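Transcriptional regulator (Bacillus subtilis, PDB 1VI0) represses genes for fatty acid transport and beta-oxidation by binding DNA as a homodimer, and loses its grip on DNA when long-chain fatty acyl-CoA binds. Local coordinates at residues A[109-114]-A[161-166]; A[20-25]-A[102-107]; A[167-172]-A[176-181]. All blocks are in the same frame, centred on the assembly; numbering follows the deposited sequence.

The three contacts run as a connected series from the DNA-binding end into the acyl-CoA-binding body. Contact 2 sets helix 9-24 against helix 100-109; contact 1, its centre about 11 Å from that of contact 2, carries the pocket's arginine-aspartate pair; contact 3 lies about 14 Å from contact 1, centre to centre, further along helix 151-171. Gln107 ties them together: its NE2 is 2.9 Å from OD1 of Asp163 and 2.9 Å from OG1 of Thr167. Only contact 1 touches dodecyl-CoA through its cross-segment pair, although Thr106 of contact 2 also lines the pocket. The Val105 and Leu178 side chains stand about 8 and 10 Å, respectively, from the nearest ligand atoms.

Contact 1. Residues A[109-114]-A[161-166]; sequences ELRQSN and TIDETV. With DCC (dodecyl-coa), chain C.
Arg111 and Asp163 meet head-on, the guanidinium offering its two terminal nitrogens to the two carboxylate oxygens. NH1 of Arg111 reaches OD2 of Asp163 at 2.7 Å, and NH2 of Arg111 reaches OD1 of Asp163, also at 2.7 Å. Both bonds are nearly straight, both use the syn lone pairs of the carboxylate, and the two flat groups lie only 10° from coplanar, so the paired bonds fix the rotation of each. The ligand comes in over one face of the guanidinium: the thioester carbon CA1 of dodecyl-CoA lies 3.6 Å above the guanidinium plane of Arg111, toward the rim. The thioester oxygen OA1, on the same face, sits 3.0 Å from CD of Arg111, while the ligand's CP1 lies 3.8 Å from OD2 of Asp163.

In the next shell, NE of Arg111 is hydrogen-bonded to the carbonyl of Thr106, which gives all three guanidinium nitrogens a partner. Asp163 reaches across with CG anti to its backbone N (chi1 -174°), and its OD1 takes a second bond, from Gln107. The buried carboxylate is thus gripped from two residues, and the arginine is likely to keep it ionised. A methionine in place of Arg111 would probably strand the charge of Asp163 without its mate and leave the carboxylate freer to turn.

Further out, Arg111 is the centre of an inverse gamma turn in the link between two helices. Beside it, NE2 of Gln112 donates to O of Glu109 at 2.8 Å, a nearly straight bond in the plane of the amide. At the dimer interface, OE1 of Glu164 makes a salt bridge to Arg111 of the second subunit. The Arg111-Asp163 pair lies in the acyl-CoA pocket of the C-terminal ligand-binding domain of this TetR-family repressor.

Contact 2. Residues A[20-25]-A[102-107]; sequences VIAENG and LAIVTQ
At the junction between the TetR-type DNA-binding domain and the ligand-binding body, Ile21 and Ala22 of helix 9-24 rest on Ile104 and Val105 of helix 100-109. The short helical segments cross at 75°, their axes 8.4 Å apart at closest approach, a spacing that the small side chain of Ala22 permits. The CB of Ala22 meets CB of Ile104 at 4.2 Å and also touches a methyl of Val105, so the alanine sits against two successive residues of the other helix. The branch CG2 of Ile104, anti to its own backbone N, lies 3.9 Å from the carbonyl oxygen of Ala22, against the backbone rather than a side chain.

Next along, CG2 of Val105 comes within 3.9 Å of CG2 of Ile21, the two side chains meeting at a slant, methyl to methyl. Ile21 also packs on Glu109, at the C-terminal end of helix 100-109. Helix 9-24 ends here: Gly25 takes a positive phi (91°) at backbone angles where a CB would jam against the preceding carbonyl, while ND2 of Asn24 donates back to O of Val20 at 3.2 Å.

Between 20-25 and 102-107 the contact is apolar, though nearby OE1 of Glu109 accepts a hydrogen bond from the backbone just past helix 9-24. No directional bond sets the register of the two segments, and their fit depends on close methyl packing round Ala22.

Contact 3. Residues A[167-172]-A[176-181]; sequences TTWVMN and YDLVAL
Trp169 is met on two sides: Tyr176 takes an edge of the indole, and Leu178 covers a face. The pyrrole edge of Trp169 points at the face of Tyr176 in a T-shaped stack, with the centroids of the five-membered ring and the tyrosine ring 5.1 Å apart and the planes at 71°. CD1 of Trp169 makes the approach, 3.8 Å from CE1 of Tyr176, toward the rim of the phenol. Tyr176 reaches this place with CG between its backbone N and carbonyl carbon (chi1 58°), which folds the ring back over the helix end; its OH then lies 3.5 Å from CG2 of Thr168, and CE2 is near CB of Asn172.

Leu178 comes at about a right angle to the indole. Its CB stands 3.8 Å above the centroid of the five-membered ring of Trp169, almost on the ring normal, a CH-pi contact, and its CD2 continues over the six-membered ring, 3.8 Å from CE3 of Trp169. The indole also packs on Ala103 of helix 100-109, and Leu178 on Phe93 of helix 81-97.

Each segment has a local side-chain bond of its own: at the helix end ND2 of Asn172 donates to O of Thr168 at 2.8 Å from above the carbonyl plane, and in the loop OD1 of Asp177 accepts from N of Ala180 in an Asx motif.

Across the segments the one hydrogen bond, from NE1 of Trp169 to O of Tyr176 at 2.9 Å, is weak and well bent (128°). The chain leaving helix 151-171 is therefore folded back mainly by aromatic and apolar contact with the indole.

Contact 1. Residues A[109-114]-A[161-166]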
loop_
_atom_site.group_PDB
_atom_site.type_symbol
_atom_site.label_atom_id
_atom_site.label_comp_id
_atom_site.label_asym_id
_atom_site.label_seq_id
_atom_site.Cartn_x
_atom_site.Cartn_y
_atom_site.Cartn_z
ATOM N N GLU A 109 -0.700 -9.185 -6.257
ATOM C CA GLU A 109 -1.223 -10.494 -5.841
ATOM C C GLU A 109 -1.114 -10.875 -4.404
ATOM O O GLU A 109 -1.949 -11.636 -3.877
ATOM C CB GLU A 109 -0.677 -11.577 -6.790
ATOM C CG GLU A 109 -0.991 -11.250 -8.261
ATOM C CD GLU A 109 -2.461 -11.138 -8.559
ATOM O OE1 GLU A 109 -3.322 -11.703 -7.804
ATOM O OE2 GLU A 109 -2.807 -10.467 -9.539
ATOM N N LEU A 110 -0.116 -10.459 -3.652
ATOM C CA LEU A 110 0.006 -10.742 -2.246
ATOM C C LEU A 110 -0.904 -9.871 -1.406
ATOM O O LEU A 110 -1.007 -10.118 -0.183
ATOM C CB LEU A 110 1.467 -10.536 -1.809
ATOM C CG LEU A 110 2.360 -11.759 -1.825
ATOM C CD1 LEU A 110 3.842 -11.379 -1.759
ATOM C CD2 LEU A 110 2.002 -12.745 -0.742
ATOM N N ARG A 111 -1.598 -8.890 -1.944
ATOM C CA ARG A 111 -2.410 -7.934 -1.218
ATOM C C ARG A 111 -3.847 -8.442 -1.010
ATOM O O ARG A 111 -4.806 -7.780 -1.435
ATOM C CB ARG A 111 -2.449 -6.588 -1.962
ATOM C CG ARG A 111 -1.091 -6.112 -2.481
ATOM C CD ARG A 111 -0.396 -5.092 -1.615
ATOM N NE ARG A 111 1.042 -5.022 -1.876
ATOM C CZ ARG A 111 1.858 -4.016 -1.643
ATOM N NH1 ARG A 111 1.405 -2.879 -1.120
ATOM N NH2 ARG A 111 3.157 -4.129 -1.905
ATOM N N GLN A 112 -3.928 -9.653 -0.495
ATOM C CA GLN A 112 -5.218 -10.323 -0.283
ATOM C C GLN A 112 -5.938 -9.583 0.844
ATOM O O GLN A 112 -5.273 -9.133 1.783
ATOM C CB GLN A 112 -4.980 -11.792 0.019
ATOM C CG GLN A 112 -4.325 -12.554 -1.148
ATOM C CD GLN A 112 -5.203 -12.540 -2.390
ATOM O OE1 GLN A 112 -6.422 -12.752 -2.322
ATOM N NE2 GLN A 112 -4.616 -12.257 -3.547
ATOM N N SER A 113 -7.250 -9.382 0.689
ATOM C CA SER A 113 -8.016 -8.643 1.670
ATOM C C SER A 113 -8.690 -9.575 2.658
ATOM O O SER A 113 -9.115 -9.167 3.744
ATOM C CB SER A 113 -9.051 -7.732 0.999
ATOM O OG SER A 113 -9.982 -8.545 0.293
ATOM N N ASN A 114 -8.766 -10.864 2.287
ATOM C CA ASN A 114 -9.304 -11.763 3.356
ATOM C C ASN A 114 -8.364 -11.518 4.551
ATOM O O ASN A 114 -7.147 -11.426 4.320
ATOM C CB ASN A 114 -9.221 -13.208 2.935
ATOM C CG ASN A 114 -9.939 -14.081 3.970
ATOM O OD1 ASN A 114 -9.297 -14.722 4.784
ATOM N ND2 ASN A 114 -11.264 -14.031 3.885
ATOM N N THR A 161 6.604 4.730 1.642
ATOM C CA THR A 161 7.187 5.549 0.544
ATOM C C THR A 161 7.873 4.635 -0.464
ATOM O O THR A 161 7.570 4.650 -1.659
ATOM C CB THR A 161 8.170 6.558 1.141
ATOM O OG1 THR A 161 7.435 7.522 1.919
ATOM C CG2 THR A 161 8.991 7.272 0.063
ATOM N N ILE A 162 8.682 3.674 -0.018
ATOM C CA ILE A 162 9.332 2.723 -0.865
ATOM C C ILE A 162 8.338 1.910 -1.699
ATOM O O ILE A 162 8.268 1.832 -2.946
ATOM C CB ILE A 162 10.259 1.772 -0.080
ATOM C CG1 ILE A 162 11.413 2.556 0.598
ATOM C CG2 ILE A 162 10.845 0.738 -1.041
ATOM C CD1 ILE A 162 12.252 1.678 1.566
ATOM N N ASP A 163 7.325 1.387 -0.935
ATOM C CA ASP A 163 6.319 0.544 -1.481
ATOM C C ASP A 163 5.393 1.268 -2.467
ATOM O O ASP A 163 5.199 0.716 -3.597
ATOM C CB ASP A 163 5.450 -0.042 -0.334
ATOM C CG ASP A 163 4.460 -1.055 -0.845
ATOM O OD1 ASP A 163 4.912 -2.076 -1.467
ATOM O OD2 ASP A 163 3.246 -0.971 -0.506
ATOM N N GLU A 164 5.087 2.536 -2.191
ATOM C CA GLU A 164 4.164 3.252 -3.144
ATOM C C GLU A 164 4.980 3.626 -4.396
ATOM O O GLU A 164 4.366 3.691 -5.490
ATOM C CB GLU A 164 3.584 4.488 -2.477
ATOM C CG GLU A 164 2.734 5.355 -3.394
ATOM C CD GLU A 164 1.481 4.622 -3.884
ATOM O OE1 GLU A 164 1.065 3.631 -3.287
ATOM O OE2 GLU A 164 0.977 5.099 -4.938
ATOM N N THR A 165 6.260 3.883 -4.198
ATOM C CA THR A 165 7.105 4.151 -5.404
ATOM C C THR A 165 7.106 2.957 -6.321
ATOM O O THR A 165 6.893 3.067 -7.573
ATOM C CB THR A 165 8.508 4.647 -5.003
ATOM O OG1 THR A 165 8.402 5.821 -4.200
ATOM C CG2 THR A 165 9.209 5.057 -6.327
ATOM N N VAL A 166 7.175 1.730 -5.778
ATOM C CA VAL A 166 7.142 0.506 -6.558
ATOM C C VAL A 166 5.746 0.363 -7.165
ATOM O O VAL A 166 5.583 0.064 -8.346
ATOM C CB VAL A 166 7.535 -0.710 -5.708
ATOM C CG1 VAL A 166 7.508 -1.944 -6.644
ATOM C CG2 VAL A 166 8.977 -0.570 -5.183
HETATM C C2 DCC C . 0.882 3.835 17.566
HETATM C C4 DCC C . 1.089 1.775 16.694
HETATM C C5 DCC C . 1.589 2.241 15.500
HETATM C C6 DCC C . 1.674 3.647 15.398
HETATM C C8 DCC C . 1.558 0.132 15.342
HETATM C C10 DCC C . 10.377 -8.333 -0.669
HETATM C C11 DCC C . 10.671 -9.311 -1.820
HETATM C C12 DCC C . 10.025 -10.682 -1.641
HETATM N N9 DCC C . 1.047 0.415 16.586
HETATM N N7 DCC C . 1.864 1.195 14.642
HETATM N N3 DCC C . 0.739 2.515 17.768
HETATM N N1 DCC C . 1.368 4.430 16.455
HETATM N N6 DCC C . 2.102 4.223 14.274
HETATM C "C1'" DCC C . 0.693 -0.530 17.707
HETATM C "C2'" DCC C . -0.105 -1.771 17.252
HETATM O "O2'" DCC C . -1.503 -1.462 17.501
HETATM C "C3'" DCC C . 0.339 -2.822 18.322
HETATM O "O3'" DCC C . -0.263 -2.438 19.608
HETATM C "C4'" DCC C . 1.876 -2.461 18.408
HETATM O "O4'" DCC C . 1.962 -1.067 18.111
HETATM C "C5'" DCC C . 2.694 -3.352 17.502
HETATM O "O5'" DCC C . 2.191 -3.407 16.135
HETATM P P1 DCC C . 3.129 -3.245 14.858
HETATM O O11 DCC C . 2.310 -3.394 13.674
HETATM O O12 DCC C . 3.971 -1.942 15.039
HETATM O O6 DCC C . 4.190 -4.370 14.998
HETATM P P2 DCC C . 3.672 -5.776 14.754
HETATM O O21 DCC C . 4.913 -6.621 14.583
HETATM O O22 DCC C . 2.679 -6.118 15.780
HETATM O O7 DCC C . 2.916 -5.849 13.320
HETATM C CPA DCC C . 3.769 -6.036 12.103
HETATM C CPB DCC C . 2.863 -6.068 10.838
HETATM C CP8 DCC C . 1.825 -4.933 10.914
HETATM C CP7 DCC C . 2.123 -7.400 10.861
HETATM C CP9 DCC C . 3.641 -6.076 9.571
HETATM O OP3 DCC C . 2.419 -3.706 11.186
HETATM C CP6 DCC C . 0.957 -4.832 9.676
HETATM O OP2 DCC C . 0.203 -5.750 9.382
HETATM N NP2 DCC C . 1.090 -3.708 9.026
HETATM C CP5 DCC C . 0.321 -3.463 7.737
HETATM C CP4 DCC C . 1.364 -3.788 6.599
HETATM C CP3 DCC C . 0.660 -3.809 5.230
HETATM O OP1 DCC C . -0.265 -4.594 5.027
HETATM N NP1 DCC C . 1.079 -2.936 4.373
HETATM C CP2 DCC C . 0.545 -2.738 3.008
HETATM C CP1 DCC C . 1.692 -3.143 2.131
HETATM S S DCC C . 2.515 -4.710 2.495
HETATM P P3 DCC C . -0.932 -3.389 20.718
HETATM O O31 DCC C . -1.688 -4.433 20.026
HETATM O O32 DCC C . 0.129 -3.969 21.556
HETATM O O33 DCC C . -1.790 -2.419 21.484
HETATM C CA1 DCC C . 1.435 -5.867 1.615
HETATM C CA2 DCC C . 2.130 -7.235 1.324
HETATM O OA1 DCC C . 0.326 -5.565 1.238
HETATM C CA3 DCC C . 3.058 -7.176 0.096
HETATM C CA4 DCC C . 4.490 -7.526 0.256
HETATM C CA5 DCC C . 5.436 -6.347 0.263
HETATM C CA6 DCC C . 6.767 -6.602 -0.421
HETATM C CA7 DCC C . 7.966 -6.697 0.496
HETATM C CA8 DCC C . 9.272 -6.176 0.018
HETATM C CA9 DCC C . 9.935 -6.936 -1.135
#

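Contact 2. Residues A[20-25]-A[102-107]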
loop_
_atom_site.group_PDB
_atom_site.type_symbol
_atom_site.label_atom_id
_atom_site.label_comp_id
_atom_site.label_asym_id
_atom_site.label_seq_id
_atom_site.Cartn_x
_atom_site.Cartn_y
_atom_site.Cartn_z
ATOM N N VAL A 20 2.676 -17.959 -12.806
ATOM C CA VAL A 20 1.255 -18.193 -12.989
ATOM C C VAL A 20 0.412 -17.173 -12.257
ATOM O O VAL A 20 -0.522 -16.607 -12.827
ATOM C CB VAL A 20 0.880 -19.627 -12.544
ATOM C CG1 VAL A 20 -0.615 -19.815 -12.572
ATOM C CG2 VAL A 20 1.607 -20.669 -13.381
ATOM N N ILE A 21 0.775 -16.893 -11.008
ATOM C CA ILE A 21 0.033 -15.910 -10.185
ATOM C C ILE A 21 0.156 -14.515 -10.796
ATOM O O ILE A 21 -0.830 -13.759 -10.877
ATOM C CB ILE A 21 0.533 -15.939 -8.750
ATOM C CG1 ILE A 21 0.153 -17.233 -7.998
ATOM C CG2 ILE A 21 0.105 -14.734 -7.956
ATOM C CD1 ILE A 21 1.120 -17.515 -6.859
ATOM N N ALA A 22 1.304 -14.171 -11.374
ATOM C CA ALA A 22 1.491 -12.862 -11.977
ATOM C C ALA A 22 0.624 -12.757 -13.246
ATOM O O ALA A 22 -0.093 -11.794 -13.424
ATOM C CB ALA A 22 2.959 -12.661 -12.360
ATOM N N GLU A 23 0.701 -13.796 -14.063
ATOM C CA GLU A 23 0.013 -13.880 -15.321
ATOM C C GLU A 23 -1.478 -14.064 -15.198
ATOM O O GLU A 23 -2.223 -13.408 -15.942
ATOM C CB GLU A 23 0.626 -14.998 -16.198
ATOM C CG GLU A 23 2.024 -14.621 -16.683
ATOM C CD GLU A 23 2.810 -15.794 -17.226
ATOM O OE1 GLU A 23 4.028 -15.584 -17.492
ATOM O OE2 GLU A 23 2.277 -16.909 -17.397
ATOM N N ASN A 24 -1.952 -14.837 -14.224
ATOM C CA ASN A 24 -3.388 -15.084 -14.113
ATOM C C ASN A 24 -4.124 -14.424 -12.985
ATOM O O ASN A 24 -5.379 -14.337 -13.063
ATOM C CB ASN A 24 -3.575 -16.635 -13.980
ATOM C CG ASN A 24 -3.175 -17.314 -15.294
ATOM O OD1 ASN A 24 -4.023 -17.431 -16.175
ATOM N ND2 ASN A 24 -1.922 -17.683 -15.458
ATOM N N GLY A 25 -3.475 -13.894 -11.968
ATOM C CA GLY A 25 -4.141 -13.345 -10.773
ATOM C C GLY A 25 -4.218 -14.553 -9.785
ATOM O O GLY A 25 -4.370 -15.683 -10.261
ATOM N N LEU A 102 7.620 -11.154 -10.260
ATOM C CA LEU A 102 7.642 -10.988 -8.814
ATOM C C LEU A 102 7.057 -9.643 -8.408
ATOM O O LEU A 102 6.366 -9.594 -7.375
ATOM C CB LEU A 102 9.094 -11.132 -8.326
ATOM C CG LEU A 102 9.247 -11.039 -6.800
ATOM C CD1 LEU A 102 8.373 -12.095 -6.114
ATOM C CD2 LEU A 102 10.686 -11.198 -6.366
ATOM N N ALA A 103 7.378 -8.539 -9.090
ATOM C CA ALA A 103 6.820 -7.234 -8.756
ATOM C C ALA A 103 5.307 -7.194 -8.842
ATOM O O ALA A 103 4.647 -6.553 -8.018
ATOM C CB ALA A 103 7.417 -6.167 -9.683
ATOM N N ILE A 104 4.701 -7.903 -9.798
ATOM C CA ILE A 104 3.234 -7.958 -9.932
ATOM C C ILE A 104 2.701 -8.747 -8.712
ATOM O O ILE A 104 1.751 -8.341 -8.057
ATOM C CB ILE A 104 2.792 -8.606 -11.234
ATOM C CG1 ILE A 104 2.957 -7.624 -12.416
ATOM C CG2 ILE A 104 1.277 -8.985 -11.139
ATOM C CD1 ILE A 104 2.834 -8.275 -13.781
ATOM N N VAL A 105 3.445 -9.782 -8.355
ATOM C CA VAL A 105 3.055 -10.590 -7.177
ATOM C C VAL A 105 3.108 -9.755 -5.910
ATOM O O VAL A 105 2.093 -9.639 -5.209
ATOM C CB VAL A 105 3.836 -11.878 -7.083
ATOM C CG1 VAL A 105 3.633 -12.563 -5.695
ATOM C CG2 VAL A 105 3.490 -12.891 -8.178
ATOM N N THR A 106 4.208 -9.021 -5.645
ATOM C CA THR A 106 4.386 -8.252 -4.447
ATOM C C THR A 106 3.463 -7.051 -4.373
ATOM O O THR A 106 2.963 -6.764 -3.285
ATOM C CB THR A 106 5.839 -7.838 -4.167
ATOM O OG1 THR A 106 6.251 -6.949 -5.233
ATOM C CG2 THR A 106 6.792 -9.041 -4.136
ATOM N N GLN A 107 3.217 -6.330 -5.486
ATOM C CA GLN A 107 2.430 -5.136 -5.464
ATOM C C GLN A 107 0.932 -5.324 -5.629
ATOM O O GLN A 107 0.141 -4.454 -5.211
ATOM C CB GLN A 107 2.934 -4.137 -6.515
ATOM C CG GLN A 107 4.404 -3.804 -6.324
ATOM C CD GLN A 107 4.842 -3.519 -4.913
ATOM O OE1 GLN A 107 5.531 -4.337 -4.313
ATOM N NE2 GLN A 107 4.522 -2.378 -4.332
#

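Contact 3. Residues A[167-172]-A[176-181]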
loop_
_atom_site.group_PDB
_atom_site.type_symbol
_atom_site.label_atom_id
_atom_site.label_comp_id
_atom_site.label_asym_id
_atom_site.label_seq_id
_atom_site.Cartn_x
_atom_site.Cartn_y
_atom_site.Cartn_z
ATOM N N THR A 167 4.695 0.524 -6.393
ATOM C CA THR A 167 3.313 0.386 -6.939
ATOM C C THR A 167 3.055 1.337 -8.088
ATOM O O THR A 167 2.529 0.921 -9.151
ATOM C CB THR A 167 2.345 0.619 -5.767
ATOM O OG1 THR A 167 2.415 -0.514 -4.903
ATOM C CG2 THR A 167 0.908 0.751 -6.299
ATOM N N THR A 168 3.504 2.557 -8.027
ATOM C CA THR A 168 3.314 3.543 -9.095
ATOM C C THR A 168 4.025 3.055 -10.339
ATOM O O THR A 168 3.398 3.015 -11.426
ATOM C CB THR A 168 3.729 4.924 -8.601
ATOM O OG1 THR A 168 2.807 5.367 -7.560
ATOM C CG2 THR A 168 3.687 5.931 -9.738
ATOM N N TRP A 169 5.245 2.564 -10.209
ATOM C CA TRP A 169 5.978 1.975 -11.360
ATOM C C TRP A 169 5.314 0.733 -11.905
ATOM O O TRP A 169 5.075 0.594 -13.138
ATOM C CB TRP A 169 7.362 1.701 -10.823
ATOM C CG TRP A 169 8.219 0.841 -11.645
ATOM C CD1 TRP A 169 8.958 1.218 -12.735
ATOM C CD2 TRP A 169 8.542 -0.524 -11.415
ATOM N NE1 TRP A 169 9.699 0.194 -13.199
ATOM C CE2 TRP A 169 9.472 -0.914 -12.372
ATOM C CE3 TRP A 169 8.156 -1.448 -10.383
ATOM C CZ2 TRP A 169 9.995 -2.191 -12.440
ATOM C CZ3 TRP A 169 8.673 -2.698 -10.469
ATOM C CH2 TRP A 169 9.597 -3.087 -11.464
ATOM N N VAL A 170 4.774 -0.130 -11.009
ATOM C CA VAL A 170 3.991 -1.289 -11.543
ATOM C C VAL A 170 2.769 -0.840 -12.269
ATOM O O VAL A 170 2.430 -1.383 -13.376
ATOM C CB VAL A 170 3.666 -2.252 -10.392
ATOM C CG1 VAL A 170 2.509 -3.190 -10.831
ATOM C CG2 VAL A 170 4.828 -3.061 -9.936
HETATM N N MSE A 171 2.064 0.175 -11.809
HETATM C CA MSE A 171 0.885 0.724 -12.429
HETATM C C MSE A 171 1.153 1.318 -13.805
HETATM O O MSE A 171 0.255 1.275 -14.673
HETATM C CB MSE A 171 0.182 1.744 -11.527
HETATM C CG MSE A 171 -1.339 1.482 -11.536
HETATM SE SE MSE A 171 -1.691 -0.092 -10.451
HETATM C CE MSE A 171 -2.117 0.840 -8.821
ATOM N N ASN A 172 2.381 1.750 -14.053
ATOM C CA ASN A 172 2.830 2.230 -15.349
ATOM C C ASN A 172 3.542 1.190 -16.154
ATOM O O ASN A 172 4.554 1.408 -16.842
ATOM C CB ASN A 172 3.687 3.502 -15.122
ATOM C CG ASN A 172 2.804 4.638 -14.708
ATOM O OD1 ASN A 172 2.182 5.298 -15.581
ATOM N ND2 ASN A 172 2.696 4.921 -13.412
ATOM N N TYR A 176 9.542 2.619 -16.663
ATOM C CA TYR A 176 10.671 3.544 -16.386
ATOM C C TYR A 176 11.659 2.952 -15.428
ATOM O O TYR A 176 11.409 1.913 -14.809
ATOM C CB TYR A 176 10.166 4.924 -16.037
ATOM C CG TYR A 176 9.222 4.937 -14.835
ATOM C CD1 TYR A 176 9.745 4.905 -13.538
ATOM C CD2 TYR A 176 7.866 5.034 -15.015
ATOM C CE1 TYR A 176 8.864 5.002 -12.444
ATOM C CE2 TYR A 176 6.994 5.123 -13.924
ATOM C CZ TYR A 176 7.503 5.108 -12.641
ATOM O OH TYR A 176 6.597 5.189 -11.588
ATOM N N ASP A 177 12.848 3.530 -15.295
ATOM C CA ASP A 177 13.945 3.043 -14.522
ATOM C C ASP A 177 13.778 3.281 -13.013
ATOM O O ASP A 177 14.359 4.175 -12.398
ATOM C CB ASP A 177 15.261 3.726 -14.996
ATOM C CG ASP A 177 16.478 3.087 -14.457
ATOM O OD1 ASP A 177 16.478 2.296 -13.470
ATOM O OD2 ASP A 177 17.590 3.463 -14.966
ATOM N N LEU A 178 13.035 2.350 -12.375
ATOM C CA LEU A 178 12.809 2.476 -10.916
ATOM C C LEU A 178 14.079 2.687 -10.125
ATOM O O LEU A 178 14.158 3.525 -9.223
ATOM C CB LEU A 178 12.103 1.157 -10.464
ATOM C CG LEU A 178 11.832 1.090 -8.944
ATOM C CD1 LEU A 178 10.865 2.154 -8.548
ATOM C CD2 LEU A 178 11.286 -0.315 -8.621
ATOM N N VAL A 179 15.078 1.858 -10.371
ATOM C CA VAL A 179 16.325 1.820 -9.614
ATOM C C VAL A 179 17.015 3.174 -9.544
ATOM O O VAL A 179 17.548 3.600 -8.543
ATOM C CB VAL A 179 17.249 0.738 -10.138
ATOM C CG1 VAL A 179 18.640 0.792 -9.521
ATOM C CG2 VAL A 179 16.596 -0.644 -9.792
ATOM N N ALA A 180 16.935 3.886 -10.675
ATOM C CA ALA A 180 17.538 5.247 -10.810
ATOM C C ALA A 180 16.915 6.266 -9.902
ATOM O O ALA A 180 17.374 7.432 -9.751
ATOM C CB ALA A 180 17.470 5.637 -12.285
ATOM N N LEU A 181 15.717 5.968 -9.341
ATOM C CA LEU A 181 15.053 6.892 -8.442
ATOM C C LEU A 181 15.487 6.680 -6.974
ATOM O O LEU A 181 15.042 7.502 -6.137
ATOM C CB LEU A 181 13.536 6.746 -8.514
ATOM C CG LEU A 181 12.842 6.815 -9.848
ATOM C CD1 LEU A 181 11.348 6.584 -9.823
ATOM C CD2 LEU A 181 13.136 8.206 -10.450
#